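Local coordinates for protein alcohol oxidase (Myceliophthora thermophila, PDB 6F74) that binds FAD and probably works as a VAO-type flavoprotein oxidase, oxidising its substrate at the expense of molecular oxygen, at residues 348-353 / 374-379; 261-266 / 298-303; 502-507 / 520-525; 337-342 / 446-451. One frame throughout, in Å; residues are numbered along the deposited sequence.

Interaction 1 (348-353 / 374-379)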
loop_
_atom_site.group_PDB
_atom_site.type_symbol
_atom_site.label_atom_id
_atom_site.label_comp_id
_atom_site.label_asym_id
_atom_site.label_seq_id
_atom_site.Cartn_x
_atom_site.Cartn_y
_atom_site.Cartn_z
ATOM N N GLY A 348 1.090 3.010 24.259
ATOM C CA GLY A 348 1.804 1.956 23.527
ATOM C C GLY A 348 0.983 0.908 22.796
ATOM O O GLY A 348 1.483 -0.178 22.464
ATOM N N VAL A 349 -0.281 1.231 22.516
ATOM C CA VAL A 349 -1.182 0.336 21.815
ATOM C C VAL A 349 -1.164 0.663 20.309
ATOM O O VAL A 349 -1.151 1.838 19.893
ATOM C CB VAL A 349 -2.636 0.413 22.351
ATOM C CG1 VAL A 349 -3.532 -0.620 21.676
ATOM C CG2 VAL A 349 -2.675 0.168 23.851
ATOM N N ALA A 350 -1.161 -0.399 19.512
ATOM C CA ALA A 350 -1.216 -0.309 18.058
ATOM C C ALA A 350 -2.024 -1.475 17.497
ATOM O O ALA A 350 -2.284 -2.471 18.195
ATOM C CB ALA A 350 0.187 -0.296 17.468
ATOM N N GLY A 351 -2.391 -1.356 16.220
ATOM C CA GLY A 351 -3.023 -2.466 15.492
ATOM C C GLY A 351 -4.155 -2.034 14.595
ATOM O O GLY A 351 -4.215 -0.879 14.156
ATOM N N TYR A 352 -5.047 -2.972 14.300
ATOM C CA TYR A 352 -6.055 -2.721 13.290
ATOM C C TYR A 352 -7.431 -3.113 13.746
ATOM O O TYR A 352 -7.620 -4.189 14.334
ATOM C CB TYR A 352 -5.710 -3.454 11.986
ATOM C CG TYR A 352 -4.320 -3.137 11.493
ATOM C CD1 TYR A 352 -3.200 -3.901 11.914
ATOM C CD2 TYR A 352 -4.103 -2.098 10.624
ATOM C CE1 TYR A 352 -1.931 -3.608 11.464
ATOM C CE2 TYR A 352 -2.824 -1.800 10.161
ATOM C CZ TYR A 352 -1.748 -2.564 10.586
ATOM O OH TYR A 352 -0.498 -2.283 10.124
ATOM N N GLY A 353 -8.388 -2.246 13.415
ATOM C CA GLY A 353 -9.806 -2.448 13.714
ATOM C C GLY A 353 -10.642 -2.354 12.462
ATOM O O GLY A 353 -10.286 -1.626 11.526
ATOM N N GLY A 374 -7.812 -6.336 16.349
ATOM C CA GLY A 374 -6.603 -6.946 16.885
ATOM C C GLY A 374 -5.628 -5.807 17.184
ATOM O O GLY A 374 -5.029 -5.223 16.254
ATOM N N PHE A 375 -5.545 -5.445 18.466
ATOM C CA PHE A 375 -4.619 -4.454 18.959
ATOM C C PHE A 375 -3.563 -5.165 19.799
ATOM O O PHE A 375 -3.706 -6.350 20.151
ATOM C CB PHE A 375 -5.310 -3.382 19.828
ATOM C CG PHE A 375 -6.145 -2.351 19.070
ATOM C CD1 PHE A 375 -6.263 -2.330 17.664
ATOM C CD2 PHE A 375 -6.820 -1.366 19.797
ATOM C CE1 PHE A 375 -7.021 -1.372 17.032
ATOM C CE2 PHE A 375 -7.590 -0.396 19.159
ATOM C CZ PHE A 375 -7.688 -0.405 17.763
ATOM N N TRP A 376 -2.514 -4.428 20.141
ATOM C CA TRP A 376 -1.407 -5.004 20.902
ATOM C C TRP A 376 -0.525 -3.968 21.543
ATOM O O TRP A 376 -0.458 -2.821 21.090
ATOM C CB TRP A 376 -0.563 -5.898 20.007
ATOM C CG TRP A 376 -0.354 -5.363 18.593
ATOM C CD1 TRP A 376 0.502 -4.380 18.199
ATOM C CD2 TRP A 376 -1.002 -5.824 17.414
ATOM N NE1 TRP A 376 0.413 -4.180 16.846
ATOM C CE2 TRP A 376 -0.494 -5.065 16.334
ATOM C CE3 TRP A 376 -1.970 -6.803 17.160
ATOM C CZ2 TRP A 376 -0.930 -5.253 15.021
ATOM C CZ3 TRP A 376 -2.393 -6.995 15.870
ATOM C CH2 TRP A 376 -1.868 -6.223 14.803
ATOM N N THR A 377 0.126 -4.398 22.619
ATOM C CA THR A 377 1.156 -3.642 23.287
ATOM C C THR A 377 2.471 -4.419 23.186
ATOM O O THR A 377 2.731 -5.332 23.997
ATOM C CB THR A 377 0.834 -3.453 24.788
ATOM O OG1 THR A 377 0.521 -4.725 25.384
ATOM C CG2 THR A 377 -0.339 -2.504 24.963
ATOM N N ILE A 378 3.289 -4.041 22.218
ATOM C CA ILE A 378 4.630 -4.617 22.083
ATOM C C ILE A 378 5.486 -4.243 23.271
ATOM O O ILE A 378 5.577 -3.066 23.603
ATOM C CB ILE A 378 5.319 -4.143 20.772
ATOM C CG1 ILE A 378 4.637 -4.878 19.602
ATOM C CG2 ILE A 378 6.800 -4.492 20.752
ATOM C CD1 ILE A 378 4.858 -4.237 18.232
ATOM N N GLY A 379 6.103 -5.228 23.910
ATOM C CA GLY A 379 6.967 -4.981 25.055
ATOM C C GLY A 379 6.303 -5.048 26.421
ATOM O O GLY A 379 6.973 -4.837 27.420
HETATM O O HOH W 1 3.846 -1.373 22.936
#
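The indole of Trp376 lies across the backbone of Ala350 and Gly351. Gly351 CA sits 3.9 Å from the centroid of the six-membered ring of Trp376, 28° off its normal, a CH-pi contact, and Ala350 O stands over the same face. With chi1 at 39°, CG falls between the backbone N and the carbonyl carbon, which turns the ring over the neighbouring strand. At the far end of the indole, Trp376 CH2 meets the edge of the Tyr352 ring at CD1, 3.9 Å away. Gly351 leaves room: a CB there would collide with Gly374 O. In the backbone, Ala350 and Trp376 exchange two hydrogen bonds, Ala350 N to Trp376 O at 3.0 Å and Trp376 N to Ala350 O at 2.8 Å, and Tyr352 pairs with Gly374 in the same way. On the other face Val349 CG1 packs on Phe375 CB at 3.8 Å. Trp376 NE1 is bonded to Pro248 O, so an alanine here would probably leave that carbonyl without its donor and uncover Gly351. Tyr352 OH bonds to His246, an FAD-binding residue, and its side chain comes within about 5 Å of FAD. The arrangement is an antiparallel strand pair of the seven-stranded sheet, bordering the FAD site.

Interaction 2 (261-266 / 298-303); sequences LEAQIM and LSQHIK
Leu261 to Met266 and Leu298 to Lys303 run antiparallel, their axes at 176°, as parts of neighbouring strands 260-266 and 296-306 in the six-stranded antiparallel sheet. Their pairing contains a classic beta bulge in which Leu298 and Ser299 both face Gln264. The backbone bonds give the evidence. Gln264 O accepts from Leu298 N at 2.9 Å and, weakly, from Ser299 N at 3.4 Å, while Gln264 N returns a bond to Ser299 O whose donor stands above the carbonyl plane. Further along, His301 N bonds to Glu262 O, and Leu261 N reaches His301 O at 2.8 Å with a nearly straight N-H...O angle of 169°.

Apolar contacts flank this ladder. Leu261 and Lys303 cross at about a right angle, Leu261 CD2 lying 3.7 Å from Lys303 CG, and Met266 CB approaches Leu298 CD1. Helix 135-147 packs against both Met266 and Leu298.

Polar side chains gather on the face of Glu262, Gln264, Ser299 and His301. Tyr188, Ser190, Ala191 and Asn276 bond to the Glu262 carboxylate, which fixes its rotation, and Gln264 NE2 bonds to Thr274. Glu262 CG sits between its backbone N and carbonyl carbon with the chain extended beyond, carrying the carboxylate alongside the His301 ring, their planes 50° apart. Glu262 OE2 stands over one ring face, nearer its margin than its centre, with His301 CE1 its nearest ring atom at 3.8 Å.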
loop_
_atom_site.group_PDB
_atom_site.type_symbol
_atom_site.label_atom_id
_atom_site.label_comp_id
_atom_site.label_asym_id
_atom_site.label_seq_id
_atom_site.Cartn_x
_atom_site.Cartn_y
_atom_site.Cartn_z
ATOM N N LEU A 261 17.789 3.706 5.882
ATOM C CA LEU A 261 19.061 4.348 6.226
ATOM C C LEU A 261 19.809 4.870 5.011
ATOM O O LEU A 261 20.496 5.899 5.089
ATOM C CB LEU A 261 19.945 3.347 6.941
ATOM C CG LEU A 261 19.444 2.951 8.330
ATOM C CD1 LEU A 261 20.103 1.651 8.770
ATOM C CD2 LEU A 261 19.675 4.110 9.324
ATOM N N GLU A 262 19.712 4.121 3.914
ATOM C CA GLU A 262 20.267 4.494 2.627
ATOM C C GLU A 262 19.695 3.623 1.532
ATOM O O GLU A 262 18.999 2.628 1.815
ATOM C CB GLU A 262 21.806 4.383 2.629
ATOM C CG GLU A 262 22.412 3.023 2.827
ATOM C CD GLU A 262 23.924 3.102 2.957
ATOM O OE1 GLU A 262 24.407 3.870 3.801
ATOM O OE2 GLU A 262 24.644 2.427 2.177
ATOM N N ALA A 263 19.983 4.008 0.285
ATOM C CA ALA A 263 19.553 3.257 -0.887
ATOM C C ALA A 263 20.601 3.371 -2.005
ATOM O O ALA A 263 21.344 4.341 -2.068
ATOM C CB ALA A 263 18.197 3.772 -1.374
ATOM N N GLN A 264 20.619 2.374 -2.880
ATOM C CA GLN A 264 21.262 2.483 -4.171
ATOM C C GLN A 264 20.123 2.649 -5.163
ATOM O O GLN A 264 19.127 1.932 -5.092
ATOM C CB GLN A 264 22.060 1.229 -4.496
ATOM C CG GLN A 264 23.285 0.965 -3.612
ATOM C CD GLN A 264 24.324 2.032 -3.750
ATOM O OE1 GLN A 264 24.762 2.352 -4.845
ATOM N NE2 GLN A 264 24.734 2.599 -2.636
ATOM N N ILE A 265 20.280 3.634 -6.052
ATOM C CA ILE A 265 19.249 4.035 -6.977
ATOM C C ILE A 265 19.865 4.316 -8.335
ATOM O O ILE A 265 20.860 5.054 -8.418
ATOM C CB ILE A 265 18.524 5.310 -6.503
ATOM C CG1 ILE A 265 17.897 5.087 -5.117
ATOM C CG2 ILE A 265 17.427 5.684 -7.487
ATOM C CD1 ILE A 265 17.254 6.311 -4.502
ATOM N N MET A 266 19.267 3.740 -9.380
ATOM C CA MET A 266 19.626 4.039 -10.764
ATOM C C MET A 266 18.734 5.180 -11.255
ATOM O O MET A 266 17.499 5.071 -11.295
ATOM C CB MET A 266 19.478 2.805 -11.650
ATOM C CG MET A 266 19.836 3.050 -13.121
ATOM S SD MET A 266 19.777 1.581 -14.213
ATOM C CE MET A 266 20.730 0.418 -13.259
ATOM N N LEU A 298 17.299 0.028 -6.288
ATOM C CA LEU A 298 17.973 -1.259 -6.425
ATOM C C LEU A 298 18.130 -1.965 -5.099
ATOM O O LEU A 298 18.107 -3.198 -5.036
ATOM C CB LEU A 298 19.365 -1.071 -7.045
ATOM C CG LEU A 298 19.434 -0.299 -8.365
ATOM C CD1 LEU A 298 20.854 -0.182 -8.826
ATOM C CD2 LEU A 298 18.480 -0.878 -9.394
ATOM N N SER A 299 18.378 -1.197 -4.049
ATOM C CA SER A 299 18.591 -1.772 -2.730
ATOM C C SER A 299 18.295 -0.725 -1.672
ATOM O O SER A 299 18.372 0.469 -1.935
ATOM C CB SER A 299 20.041 -2.246 -2.602
ATOM O OG SER A 299 20.878 -1.138 -2.354
ATOM N N GLN A 300 17.971 -1.174 -0.469
ATOM C CA GLN A 300 17.954 -0.278 0.691
ATOM C C GLN A 300 18.590 -0.998 1.867
ATOM O O GLN A 300 18.651 -2.240 1.939
ATOM C CB GLN A 300 16.527 0.182 1.084
ATOM C CG GLN A 300 15.817 1.107 0.067
ATOM C CD GLN A 300 14.348 1.427 0.409
ATOM O OE1 GLN A 300 13.691 0.661 1.109
ATOM N NE2 GLN A 300 13.853 2.574 -0.059
ATOM N N HIS A 301 19.089 -0.191 2.788
ATOM C CA HIS A 301 19.435 -0.662 4.110
ATOM C C HIS A 301 18.342 -0.157 5.059
ATOM O O HIS A 301 18.004 1.025 5.004
ATOM C CB HIS A 301 20.769 -0.084 4.552
ATOM C CG HIS A 301 21.962 -0.655 3.855
ATOM N ND1 HIS A 301 22.128 -0.635 2.484
ATOM C CD2 HIS A 301 23.096 -1.184 4.366
ATOM C CE1 HIS A 301 23.314 -1.151 2.178
ATOM N NE2 HIS A 301 23.918 -1.503 3.303
ATOM N N ILE A 302 17.814 -1.031 5.930
ATOM C CA ILE A 302 16.831 -0.655 6.948
ATOM C C ILE A 302 17.370 -0.868 8.361
ATOM O O ILE A 302 18.084 -1.831 8.614
ATOM C CB ILE A 302 15.485 -1.422 6.819
ATOM C CG1 ILE A 302 15.708 -2.935 6.799
ATOM C CG2 ILE A 302 14.727 -0.956 5.579
ATOM C CD1 ILE A 302 14.465 -3.761 7.065
ATOM N N LYS A 303 16.989 0.022 9.279
ATOM C CA LYS A 303 17.157 -0.222 10.711
ATOM C C LYS A 303 16.391 -1.472 11.083
ATOM O O LYS A 303 15.266 -1.701 10.594
ATOM C CB LYS A 303 16.580 0.920 11.541
ATOM C CG LYS A 303 17.276 2.232 11.410
ATOM C CD LYS A 303 16.604 3.286 12.290
ATOM C CE LYS A 303 17.065 4.703 11.968
ATOM N NZ LYS A 303 15.860 5.651 12.104
#

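Interaction 3 (502-507 / 520-525); sequences SGQGIP and HQVTHV
This contact joins the end of strand 498-503, and the residues that follow it, to the side of helix 512-533, with Gln504 and Val522 meeting at its middle. The nearest CA atoms, Gly503 and Val522, are 6.0 Å apart, and side chains from both segments fill the gap. Val522 CG2 rests against the Gln504 backbone and chain, 4.0 Å from both Gln504 N and Gln504 CG; the two side chains run antiparallel, one alongside the other. The other branch, Val522 CG1, approaches Ser502 O at 4.2 Å, a loose van der Waals contact.

Gln504 has CG anti to the carbonyl carbon (chi1 -42°) and runs extended beyond it (chi2 -176°), which carries its amide to the helix surface. There Gln504 OE1 lies 3.4 Å from Gln521 CB. The Gln521 chain bends at chi2, leading its own amide away, and the two amide planes stand 54° apart.

The amide of Gln504 is held from outside the pair: OE1 accepts from Lys526 NZ, one turn on along the helix, and NE2 bonds weakly to Glu464. A leucine in its place would probably leave the Lys526 ammonium without this acceptor and loosen the tie between strand end and helix. Val522 also touches Ile434, in the loop before strand 435-440. The whole is helix-on-sheet packing, helix 512-533 lying against the seven-stranded antiparallel sheet where strand 498-503, next to the outermost strand 435-440, runs out.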
loop_
_atom_site.group_PDB
_atom_site.type_symbol
_atom_site.label_atom_id
_atom_site.label_comp_id
_atom_site.label_asym_id
_atom_site.label_seq_id
_atom_site.Cartn_x
_atom_site.Cartn_y
_atom_site.Cartn_z
ATOM N N SER A 502 -12.031 4.261 4.552
ATOM C CA SER A 502 -13.417 3.898 4.227
ATOM C C SER A 502 -13.490 3.642 2.734
ATOM O O SER A 502 -12.913 4.375 1.956
ATOM C CB SER A 502 -14.369 5.009 4.643
ATOM O OG SER A 502 -15.731 4.645 4.448
ATOM N N GLY A 503 -14.187 2.600 2.318
ATOM C CA GLY A 503 -14.227 2.258 0.875
ATOM C C GLY A 503 -15.455 1.445 0.500
ATOM O O GLY A 503 -16.213 1.019 1.371
ATOM N N GLN A 504 -15.638 1.245 -0.811
ATOM C CA GLN A 504 -16.681 0.364 -1.350
ATOM C C GLN A 504 -16.126 -0.359 -2.555
ATOM O O GLN A 504 -15.211 0.120 -3.213
ATOM C CB GLN A 504 -17.916 1.148 -1.837
ATOM C CG GLN A 504 -18.327 2.266 -0.930
ATOM C CD GLN A 504 -19.609 2.974 -1.379
ATOM O OE1 GLN A 504 -19.903 4.061 -0.904
ATOM N NE2 GLN A 504 -20.355 2.371 -2.312
ATOM N N GLY A 505 -16.736 -1.494 -2.876
ATOM C CA GLY A 505 -16.416 -2.271 -4.070
ATOM C C GLY A 505 -17.310 -1.953 -5.258
ATOM O O GLY A 505 -18.359 -1.308 -5.107
ATOM N N ILE A 506 -16.887 -2.431 -6.424
ATOM C CA ILE A 506 -17.662 -2.404 -7.642
ATOM C C ILE A 506 -17.735 -3.842 -8.151
ATOM O O ILE A 506 -16.827 -4.643 -7.866
ATOM C CB ILE A 506 -17.056 -1.515 -8.761
ATOM C CG1 ILE A 506 -15.536 -1.745 -8.925
ATOM C CG2 ILE A 506 -17.314 -0.063 -8.445
ATOM C CD1 ILE A 506 -14.864 -0.967 -10.047
ATOM N N PRO A 507 -18.790 -4.172 -8.908
ATOM C CA PRO A 507 -18.830 -5.480 -9.565
ATOM C C PRO A 507 -17.559 -5.766 -10.351
ATOM O O PRO A 507 -16.870 -4.843 -10.813
ATOM C CB PRO A 507 -20.047 -5.368 -10.533
ATOM C CG PRO A 507 -20.893 -4.274 -9.962
ATOM C CD PRO A 507 -19.908 -3.309 -9.348
ATOM N N HIS A 520 -17.565 8.527 -6.721
ATOM C CA HIS A 520 -18.174 9.720 -6.147
ATOM C C HIS A 520 -18.591 9.558 -4.691
ATOM O O HIS A 520 -18.416 10.481 -3.906
ATOM C CB HIS A 520 -19.413 10.134 -6.950
ATOM C CG HIS A 520 -20.078 11.378 -6.431
ATOM N ND1 HIS A 520 -19.685 12.644 -6.812
ATOM C CD2 HIS A 520 -21.057 11.547 -5.511
ATOM C CE1 HIS A 520 -20.423 13.537 -6.179
ATOM N NE2 HIS A 520 -21.249 12.899 -5.375
ATOM N N GLN A 521 -19.179 8.418 -4.337
ATOM C CA GLN A 521 -19.487 8.149 -2.937
ATOM C C GLN A 521 -18.211 8.126 -2.096
ATOM O O GLN A 521 -18.173 8.734 -1.043
ATOM C CB GLN A 521 -20.240 6.827 -2.768
ATOM C CG GLN A 521 -21.674 6.809 -3.357
ATOM C CD GLN A 521 -22.578 7.875 -2.794
ATOM O OE1 GLN A 521 -22.808 7.919 -1.600
ATOM N NE2 GLN A 521 -23.079 8.758 -3.653
ATOM N N VAL A 522 -17.166 7.439 -2.567
ATOM C CA VAL A 522 -15.925 7.333 -1.826
ATOM C C VAL A 522 -15.232 8.679 -1.684
ATOM O O VAL A 522 -14.849 9.059 -0.568
ATOM C CB VAL A 522 -14.982 6.297 -2.438
ATOM C CG1 VAL A 522 -13.634 6.256 -1.711
ATOM C CG2 VAL A 522 -15.630 4.905 -2.340
ATOM N N THR A 523 -15.093 9.410 -2.785
ATOM C CA THR A 523 -14.372 10.685 -2.765
ATOM C C THR A 523 -15.162 11.824 -2.113
ATOM O O THR A 523 -14.644 12.500 -1.216
ATOM C CB THR A 523 -13.930 11.117 -4.197
ATOM O OG1 THR A 523 -13.032 10.139 -4.767
ATOM C CG2 THR A 523 -13.222 12.499 -4.149
ATOM N N HIS A 524 -16.404 12.036 -2.566
ATOM C CA HIS A 524 -17.175 13.232 -2.214
ATOM C C HIS A 524 -18.233 13.077 -1.129
ATOM O O HIS A 524 -18.776 14.089 -0.709
ATOM C CB HIS A 524 -17.844 13.829 -3.474
ATOM C CG HIS A 524 -16.860 14.261 -4.517
ATOM N ND1 HIS A 524 -16.014 15.337 -4.337
ATOM C CD2 HIS A 524 -16.572 13.752 -5.732
ATOM C CE1 HIS A 524 -15.258 15.488 -5.406
ATOM N NE2 HIS A 524 -15.573 14.536 -6.270
ATOM N N VAL A 525 -18.542 11.850 -0.713
ATOM C CA VAL A 525 -19.384 11.594 0.474
ATOM C C VAL A 525 -18.500 11.072 1.627
ATOM O O VAL A 525 -18.373 11.726 2.667
ATOM C CB VAL A 525 -20.563 10.648 0.143
ATOM C CG1 VAL A 525 -21.407 10.379 1.382
ATOM C CG2 VAL A 525 -21.457 11.276 -0.937
#

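Interaction 4 (337-342 / 446-451)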
loop_
_atom_site.group_PDB
_atom_site.type_symbol
_atom_site.label_atom_id
_atom_site.label_comp_id
_atom_site.label_asym_id
_atom_site.label_seq_id
_atom_site.Cartn_x
_atom_site.Cartn_y
_atom_site.Cartn_z
ATOM N N LEU A 337 -15.288 4.774 20.775
ATOM C CA LEU A 337 -14.053 4.031 20.631
ATOM C C LEU A 337 -13.015 4.852 19.872
ATOM O O LEU A 337 -11.840 4.881 20.255
ATOM C CB LEU A 337 -14.304 2.695 19.906
ATOM C CG LEU A 337 -13.088 1.839 19.525
ATOM C CD1 LEU A 337 -13.425 0.353 19.571
ATOM C CD2 LEU A 337 -12.523 2.167 18.135
ATOM N N HIS A 338 -13.444 5.479 18.779
ATOM C CA HIS A 338 -12.558 6.363 18.031
ATOM C C HIS A 338 -11.979 7.462 18.937
ATOM O O HIS A 338 -10.794 7.762 18.855
ATOM C CB HIS A 338 -13.242 6.970 16.793
ATOM C CG HIS A 338 -13.249 6.061 15.598
ATOM N ND1 HIS A 338 -13.944 4.876 15.559
ATOM C CD2 HIS A 338 -12.667 6.192 14.385
ATOM C CE1 HIS A 338 -13.765 4.299 14.388
ATOM N NE2 HIS A 338 -12.989 5.075 13.656
ATOM N N GLN A 339 -12.806 8.033 19.806
ATOM C CA GLN A 339 -12.329 9.048 20.768
ATOM C C GLN A 339 -11.282 8.547 21.769
ATOM O O GLN A 339 -10.553 9.363 22.342
ATOM C CB GLN A 339 -13.492 9.630 21.566
ATOM C CG GLN A 339 -14.524 10.388 20.757
ATOM C CD GLN A 339 -15.550 11.040 21.668
ATOM O OE1 GLN A 339 -16.413 10.370 22.206
ATOM N NE2 GLN A 339 -15.458 12.343 21.833
ATOM N N GLN A 340 -11.249 7.234 22.021
ATOM C CA GLN A 340 -10.309 6.651 22.963
ATOM C C GLN A 340 -8.954 6.293 22.344
ATOM O O GLN A 340 -8.003 5.970 23.079
ATOM C CB GLN A 340 -10.894 5.395 23.587
ATOM C CG GLN A 340 -12.204 5.580 24.302
ATOM C CD GLN A 340 -12.142 6.695 25.343
ATOM O OE1 GLN A 340 -11.193 6.783 26.127
ATOM N NE2 GLN A 340 -13.141 7.554 25.332
ATOM N N LEU A 341 -8.849 6.360 21.013
ATOM C CA LEU A 341 -7.658 5.847 20.353
ATOM C C LEU A 341 -6.385 6.580 20.701
ATOM O O LEU A 341 -5.340 5.936 20.867
ATOM C CB LEU A 341 -7.849 5.749 18.807
ATOM C CG LEU A 341 -8.895 4.729 18.341
ATOM C CD1 LEU A 341 -8.875 4.662 16.820
ATOM C CD2 LEU A 341 -8.707 3.349 18.960
ATOM N N PRO A 342 -6.446 7.926 20.828
ATOM C CA PRO A 342 -5.196 8.612 21.137
ATOM C C PRO A 342 -4.618 8.229 22.497
ATOM O O PRO A 342 -3.401 8.073 22.613
ATOM C CB PRO A 342 -5.573 10.095 21.055
ATOM C CG PRO A 342 -6.720 10.121 20.106
ATOM C CD PRO A 342 -7.493 8.872 20.395
ATOM N N THR A 446 -12.422 15.444 20.083
ATOM C CA THR A 446 -12.806 15.834 21.418
ATOM C C THR A 446 -14.319 16.089 21.464
ATOM O O THR A 446 -14.945 15.911 22.526
ATOM C CB THR A 446 -12.038 17.079 21.883
ATOM O OG1 THR A 446 -12.406 18.188 21.070
ATOM C CG2 THR A 446 -10.507 16.881 21.789
ATOM N N ASP A 447 -14.921 16.479 20.339
ATOM C CA ASP A 447 -16.379 16.672 20.283
ATOM C C ASP A 447 -17.044 15.397 19.766
ATOM O O ASP A 447 -17.000 15.094 18.582
ATOM C CB ASP A 447 -16.729 17.872 19.386
ATOM C CG ASP A 447 -18.247 18.203 19.415
ATOM O OD1 ASP A 447 -19.067 17.262 19.413
ATOM O OD2 ASP A 447 -18.619 19.406 19.459
ATOM N N TYR A 448 -17.696 14.674 20.660
ATOM C CA TYR A 448 -18.397 13.461 20.314
ATOM C C TYR A 448 -19.355 13.612 19.126
ATOM O O TYR A 448 -19.445 12.710 18.283
ATOM C CB TYR A 448 -19.171 12.914 21.518
ATOM C CG TYR A 448 -20.148 11.825 21.118
ATOM C CD1 TYR A 448 -19.713 10.513 20.897
ATOM C CD2 TYR A 448 -21.516 12.116 20.910
ATOM C CE1 TYR A 448 -20.609 9.527 20.510
ATOM C CE2 TYR A 448 -22.399 11.127 20.517
ATOM C CZ TYR A 448 -21.935 9.849 20.293
ATOM O OH TYR A 448 -22.814 8.885 19.926
ATOM N N ASN A 449 -20.076 14.716 19.055
ATOM C CA ASN A 449 -21.099 14.864 18.020
ATOM C C ASN A 449 -20.480 14.930 16.641
ATOM O O ASN A 449 -20.988 14.301 15.702
ATOM C CB ASN A 449 -22.012 16.062 18.291
ATOM C CG ASN A 449 -22.958 15.815 19.452
ATOM O OD1 ASN A 449 -23.404 14.684 19.657
ATOM N ND2 ASN A 449 -23.289 16.870 20.202
ATOM N N LYS A 450 -19.359 15.634 16.518
ATOM C CA LYS A 450 -18.640 15.691 15.234
ATOM C C LYS A 450 -18.129 14.327 14.776
ATOM O O LYS A 450 -18.145 14.006 13.580
ATOM C CB LYS A 450 -17.487 16.689 15.299
ATOM C CG LYS A 450 -17.951 18.114 15.404
ATOM C CD LYS A 450 -16.816 19.092 15.449
ATOM C CE LYS A 450 -17.361 20.480 15.745
ATOM N NZ LYS A 450 -16.245 21.440 15.794
ATOM N N VAL A 451 -17.685 13.539 15.742
ATOM C CA VAL A 451 -17.164 12.214 15.472
ATOM C C VAL A 451 -18.314 11.332 15.049
ATOM O O VAL A 451 -18.256 10.697 14.003
ATOM C CB VAL A 451 -16.450 11.642 16.709
ATOM C CG1 VAL A 451 -16.023 10.209 16.513
ATOM C CG2 VAL A 451 -15.243 12.503 17.043
#
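Gln339 of helix 328-346 reaches across to Tyr448, at the first turn of helix 448-458, in a partly buried helix-to-helix contact. The Gln339 chain is extended beyond CG (chi2 -174°), and this length brings its amide up to the start of the second helix. It meets the Tyr448 side chain at about a right angle, the amide and ring planes standing 48° apart. The two ends of the amide do different things. Gln339 OE1 comes to the edge of the phenol ring, in its plane, 3.6 Å from Tyr448 CD1. Gln339 NE2 is turned to the backbone at the helix start; it lies 3.4 Å from Tyr448 N, but both atoms are donors, so the closeness is not a bond. The hydrogen bond of NE2 goes instead to Leu445 O, immediately before Thr446, a bond that probably holds the amide in this rotation.

Tyr448 has CG anti to its own N (chi1 168°), which lays the ring along helix 328-346, where it also touches Asp332, Ala335 and Val336. Deeper in, Val451 points at the first helix and spreads its branches over two neighbours: CG2 is 4.3 Å from Gln339 CG, while CG1 packs on His338. The distances are those of light apolar contact. His338 directs its ring nitrogen ND1 back to Ile334 O within its own helix.

The second helix is closed at its start by Asp447 as N-cap. Asp447 OD1 accepts two weak capping bonds, from Lys450 N at 3.3 Å and from Asn449 N at 2.8 Å.

Interactions 1 and 2 are buried strand pairs built on backbone ladders, but they belong to different sheets and their centres lie 29 Å apart: 1 in the seven-stranded sheet, 2 in the six-stranded one. Interactions 3 and 4 rely on side-chain packing without direct hydrogen bonds between their segments. Interaction 3 is buried and reaches the same sheet as 1, by way of strand 498-503; interaction 4 is only partly buried and joins two helices. Interactions 1 and 4 touch, Phe375 CE2 packing on Leu341 CD2 at 3.9 Å, and helix 328-346 leads directly into strand 349-356. Interaction 1 borders the FAD site and 2 lies a little farther from it, whereas 3 and 4 lie away from it.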